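Local coordinates for protein thermosome subunit (Methanococcoides burtonii, PDB 3AQ1) that is a group II chaperonin that probably binds unfolded proteins and helps them fold using ATP, at residues 49-61 and 455-467. Sequence-based numbering, arbitrary orientation.
Sequences TAAVLSGELLSKA and AINAAMEATVMIL
Two helices of what is, by chaperonin topology, the equatorial domain pack here: segment 49-61 of helix 45-65 and segment 455-467 of helix 449-467, the segment axes 41° apart, near the C-terminal end of the modelled chain. Small residues, Ala50 and Ser54 against Ala455 and Ala459, let the backbones come close, the CA atoms of Ser54 and Ala459 being 4.4 Å apart. Ala459 is a knob in the hole formed by Ala50, Leu53, Ser54 and Leu57; its CB lies 3.5 Å from Ala50 O and 3.9 Å from CD2 of Leu53. This one knob-into-hole joins parts of the chain almost 400 residues apart, while helix 71-92 touches both helices through Tyr78.

One turn on, the side chain of Thr463 crosses that of Leu57 at about a right angle. With its hydroxyl anti to the carbonyl carbon (chi1 -69°), Thr463 OG1 turns back to Ala459 O at 2.9 Å, approaching from the face opposite Thr463 N. Thr463 OG1 also accepts a weak hydrogen bond from Ser54 OG at 3.5 Å. Thr463 CG2 rests 3.9 Å from Leu57 CB. A valine in its place would probably cost Ser54 this acceptor and Ala459 O its second donor. The 41° angle opens the segments toward their C-terminal ends, where longer side chains bridge them: Leu58 CD1 meets Ile466 CD1 at 4.0 Å, and Leu467 slides past Leu58 in the opposite direction to touch Ala61 CB through both its methyls.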
loop_
_atom_site.group_PDB
_atom_site.type_symbol
_atom_site.label_atom_id
_atom_site.label_comp_id
_atom_site.label_asym_id
_atom_site.label_seq_id
_atom_site.Cartn_x
_atom_site.Cartn_y
_atom_site.Cartn_z
ATOM N N THR A 49 9.110 -4.253 16.672
ATOM C CA THR A 49 8.733 -3.298 17.702
ATOM C C THR A 49 7.748 -3.901 18.708
ATOM O O THR A 49 7.878 -3.679 19.908
ATOM C CB THR A 49 8.134 -2.012 17.079
ATOM O OG1 THR A 49 9.070 -1.452 16.158
ATOM C CG2 THR A 49 7.850 -0.982 18.139
ATOM N N ALA A 50 6.770 -4.667 18.235
ATOM C CA ALA A 50 5.761 -5.197 19.146
ATOM C C ALA A 50 6.355 -6.274 20.054
ATOM O O ALA A 50 6.143 -6.266 21.267
ATOM C CB ALA A 50 4.544 -5.718 18.383
ATOM N N ALA A 51 7.119 -7.183 19.464
ATOM C CA ALA A 51 7.795 -8.231 20.219
ATOM C C ALA A 51 8.708 -7.691 21.312
ATOM O O ALA A 51 8.641 -8.126 22.460
ATOM C CB ALA A 51 8.576 -9.122 19.294
ATOM N N VAL A 52 9.579 -6.761 20.958
ATOM C CA VAL A 52 10.512 -6.215 21.931
ATOM C C VAL A 52 9.754 -5.490 23.032
ATOM O O VAL A 52 10.113 -5.573 24.213
ATOM C CB VAL A 52 11.533 -5.242 21.272
ATOM C CG1 VAL A 52 12.376 -4.542 22.327
ATOM C CG2 VAL A 52 12.411 -5.987 20.296
ATOM N N LEU A 53 8.712 -4.760 22.649
ATOM C CA LEU A 53 8.016 -3.944 23.631
ATOM C C LEU A 53 7.162 -4.835 24.526
ATOM O O LEU A 53 7.027 -4.590 25.719
ATOM C CB LEU A 53 7.199 -2.839 22.966
ATOM C CG LEU A 53 6.308 -2.018 23.916
ATOM C CD1 LEU A 53 7.123 -1.207 24.922
ATOM C CD2 LEU A 53 5.354 -1.103 23.137
ATOM N N SER A 54 6.614 -5.886 23.933
ATOM C CA SER A 54 5.856 -6.890 24.656
ATOM C C SER A 54 6.685 -7.620 25.740
ATOM O O SER A 54 6.246 -7.743 26.887
ATOM C CB SER A 54 5.264 -7.884 23.657
ATOM O OG SER A 54 4.614 -8.952 24.315
ATOM N N GLY A 55 7.869 -8.109 25.376
ATOM C CA GLY A 55 8.794 -8.682 26.346
ATOM C C GLY A 55 9.065 -7.757 27.522
ATOM O O GLY A 55 9.003 -8.152 28.684
ATOM N N GLU A 56 9.339 -6.504 27.209
ATOM C CA GLU A 56 9.623 -5.497 28.203
ATOM C C GLU A 56 8.441 -5.257 29.126
ATOM O O GLU A 56 8.609 -5.086 30.329
ATOM C CB GLU A 56 9.984 -4.194 27.498
ATOM C CG GLU A 56 10.883 -3.313 28.304
ATOM C CD GLU A 56 12.111 -4.059 28.759
ATOM O OE1 GLU A 56 12.559 -4.978 28.026
ATOM O OE2 GLU A 56 12.614 -3.725 29.853
ATOM N N LEU A 57 7.243 -5.211 28.556
ATOM C CA LEU A 57 6.048 -4.980 29.346
ATOM C C LEU A 57 5.831 -6.153 30.284
ATOM O O LEU A 57 5.517 -5.960 31.465
ATOM C CB LEU A 57 4.831 -4.784 28.449
ATOM C CG LEU A 57 4.788 -3.446 27.712
ATOM C CD1 LEU A 57 3.683 -3.396 26.643
ATOM C CD2 LEU A 57 4.654 -2.300 28.697
ATOM N N LEU A 58 6.020 -7.366 29.758
ATOM C CA LEU A 58 5.857 -8.583 30.557
ATOM C C LEU A 58 6.773 -8.599 31.743
ATOM O O LEU A 58 6.321 -8.711 32.874
ATOM C CB LEU A 58 6.127 -9.836 29.748
ATOM C CG LEU A 58 4.853 -10.532 29.301
ATOM C CD1 LEU A 58 5.207 -11.723 28.422
ATOM C CD2 LEU A 58 4.026 -10.945 30.505
ATOM N N SER A 59 8.068 -8.502 31.477
ATOM C CA SER A 59 9.052 -8.607 32.535
ATOM C C SER A 59 8.793 -7.539 33.590
ATOM O O SER A 59 8.883 -7.807 34.790
ATOM C CB SER A 59 10.480 -8.539 31.972
ATOM O OG SER A 59 11.078 -7.273 32.195
ATOM N N LYS A 60 8.436 -6.339 33.153
ATOM C CA LYS A 60 8.098 -5.297 34.111
ATOM C C LYS A 60 6.830 -5.646 34.892
ATOM O O LYS A 60 6.684 -5.262 36.046
ATOM C CB LYS A 60 8.001 -3.913 33.454
ATOM C CG LYS A 60 9.370 -3.290 33.157
ATOM C CD LYS A 60 9.281 -1.789 32.952
ATOM C CE LYS A 60 10.653 -1.177 32.743
ATOM N NZ LYS A 60 11.413 -1.964 31.740
ATOM N N ALA A 61 5.919 -6.385 34.278
ATOM C CA ALA A 61 4.733 -6.820 35.007
ATOM C C ALA A 61 5.093 -7.897 36.039
ATOM O O ALA A 61 4.546 -7.925 37.142
ATOM C CB ALA A 61 3.654 -7.321 34.050
ATOM N N ALA A 455 1.596 -1.539 16.461
ATOM C CA ALA A 455 2.613 -2.229 17.233
ATOM C C ALA A 455 2.415 -2.007 18.740
ATOM O O ALA A 455 2.469 -2.953 19.510
ATOM C CB ALA A 455 3.999 -1.815 16.796
ATOM N N ILE A 456 2.170 -0.771 19.157
ATOM C CA ILE A 456 1.953 -0.502 20.568
ATOM C C ILE A 456 0.734 -1.242 21.111
ATOM O O ILE A 456 0.816 -1.901 22.147
ATOM C CB ILE A 456 1.842 0.993 20.861
ATOM C CG1 ILE A 456 3.206 1.664 20.684
ATOM C CG2 ILE A 456 1.351 1.216 22.283
ATOM C CD1 ILE A 456 3.173 3.169 20.821
ATOM N N ASN A 457 -0.387 -1.155 20.407
ATOM C CA ASN A 457 -1.594 -1.869 20.824
ATOM C C ASN A 457 -1.423 -3.402 20.833
ATOM O O ASN A 457 -1.971 -4.095 21.686
ATOM C CB ASN A 457 -2.813 -1.456 19.981
ATOM C CG ASN A 457 -3.210 0.010 20.188
ATOM O OD1 ASN A 457 -2.760 0.677 21.132
ATOM N ND2 ASN A 457 -4.066 0.515 19.301
ATOM N N ALA A 458 -0.659 -3.934 19.891
ATOM C CA ALA A 458 -0.459 -5.374 19.859
ATOM C C ALA A 458 0.422 -5.828 21.027
ATOM O O ALA A 458 0.148 -6.836 21.667
ATOM C CB ALA A 458 0.125 -5.821 18.505
ATOM N N ALA A 459 1.476 -5.078 21.314
ATOM C CA ALA A 459 2.328 -5.417 22.438
ATOM C C ALA A 459 1.491 -5.427 23.705
ATOM O O ALA A 459 1.561 -6.355 24.501
ATOM C CB ALA A 459 3.463 -4.434 22.559
ATOM N N MET A 460 0.691 -4.389 23.884
ATOM C CA MET A 460 -0.194 -4.304 25.033
ATOM C C MET A 460 -1.212 -5.467 25.096
ATOM O O MET A 460 -1.342 -6.118 26.126
ATOM C CB MET A 460 -0.888 -2.936 25.056
ATOM C CG MET A 460 -1.847 -2.737 26.210
ATOM S SD MET A 460 -3.442 -3.481 25.839
ATOM C CE MET A 460 -4.176 -2.179 24.852
ATOM N N GLU A 461 -1.918 -5.730 23.999
ATOM C CA GLU A 461 -2.909 -6.812 23.947
ATOM C C GLU A 461 -2.315 -8.195 24.179
ATOM O O GLU A 461 -2.964 -9.066 24.750
ATOM C CB GLU A 461 -3.655 -6.819 22.609
ATOM C CG GLU A 461 -4.582 -5.635 22.381
ATOM C CD GLU A 461 -5.738 -5.589 23.347
ATOM O OE1 GLU A 461 -5.901 -6.549 24.128
ATOM O OE2 GLU A 461 -6.483 -4.590 23.323
ATOM N N ALA A 462 -1.088 -8.395 23.719
ATOM C CA ALA A 462 -0.406 -9.670 23.880
ATOM C C ALA A 462 0.030 -9.864 25.321
ATOM O O ALA A 462 -0.030 -10.973 25.859
ATOM C CB ALA A 462 0.801 -9.735 22.967
ATOM N N THR A 463 0.497 -8.777 25.929
ATOM C CA THR A 463 0.989 -8.804 27.298
ATOM C C THR A 463 -0.180 -9.023 28.236
ATOM O O THR A 463 -0.127 -9.861 29.135
ATOM C CB THR A 463 1.681 -7.488 27.648
ATOM O OG1 THR A 463 2.888 -7.390 26.896
ATOM C CG2 THR A 463 2.015 -7.416 29.119
ATOM N N VAL A 464 -1.242 -8.267 28.008
ATOM C CA VAL A 464 -2.431 -8.358 28.831
ATOM C C VAL A 464 -3.107 -9.716 28.686
ATOM O O VAL A 464 -3.603 -10.279 29.650
ATOM C CB VAL A 464 -3.402 -7.235 28.490
ATOM C CG1 VAL A 464 -4.821 -7.641 28.806
ATOM C CG2 VAL A 464 -2.995 -5.970 29.242
ATOM N N MET A 465 -3.107 -10.254 27.481
ATOM C CA MET A 465 -3.722 -11.549 27.263
ATOM C C MET A 465 -2.986 -12.620 28.069
ATOM O O MET A 465 -3.590 -13.545 28.606
ATOM C CB MET A 465 -3.719 -11.877 25.773
ATOM C CG MET A 465 -4.090 -13.295 25.460
ATOM S SD MET A 465 -5.024 -13.387 23.942
ATOM C CE MET A 465 -4.054 -12.286 22.923
ATOM N N ILE A 466 -1.674 -12.479 28.159
ATOM C CA ILE A 466 -0.840 -13.406 28.903
ATOM C C ILE A 466 -0.976 -13.241 30.428
ATOM O O ILE A 466 -0.859 -14.210 31.173
ATOM C CB ILE A 466 0.620 -13.211 28.498
ATOM C CG1 ILE A 466 0.805 -13.646 27.043
ATOM C CG2 ILE A 466 1.566 -13.933 29.465
ATOM C CD1 ILE A 466 2.241 -13.706 26.596
ATOM N N LEU A 467 -1.217 -12.015 30.886
ATOM C CA LEU A 467 -1.371 -11.742 32.311
ATOM C C LEU A 467 -2.705 -12.245 32.869
ATOM O O LEU A 467 -2.777 -12.786 33.979
ATOM C CB LEU A 467 -1.270 -10.241 32.576
ATOM C CG LEU A 467 0.083 -9.569 32.383
ATOM C CD1 LEU A 467 -0.047 -8.091 32.658
ATOM C CD2 LEU A 467 1.123 -10.194 33.309
#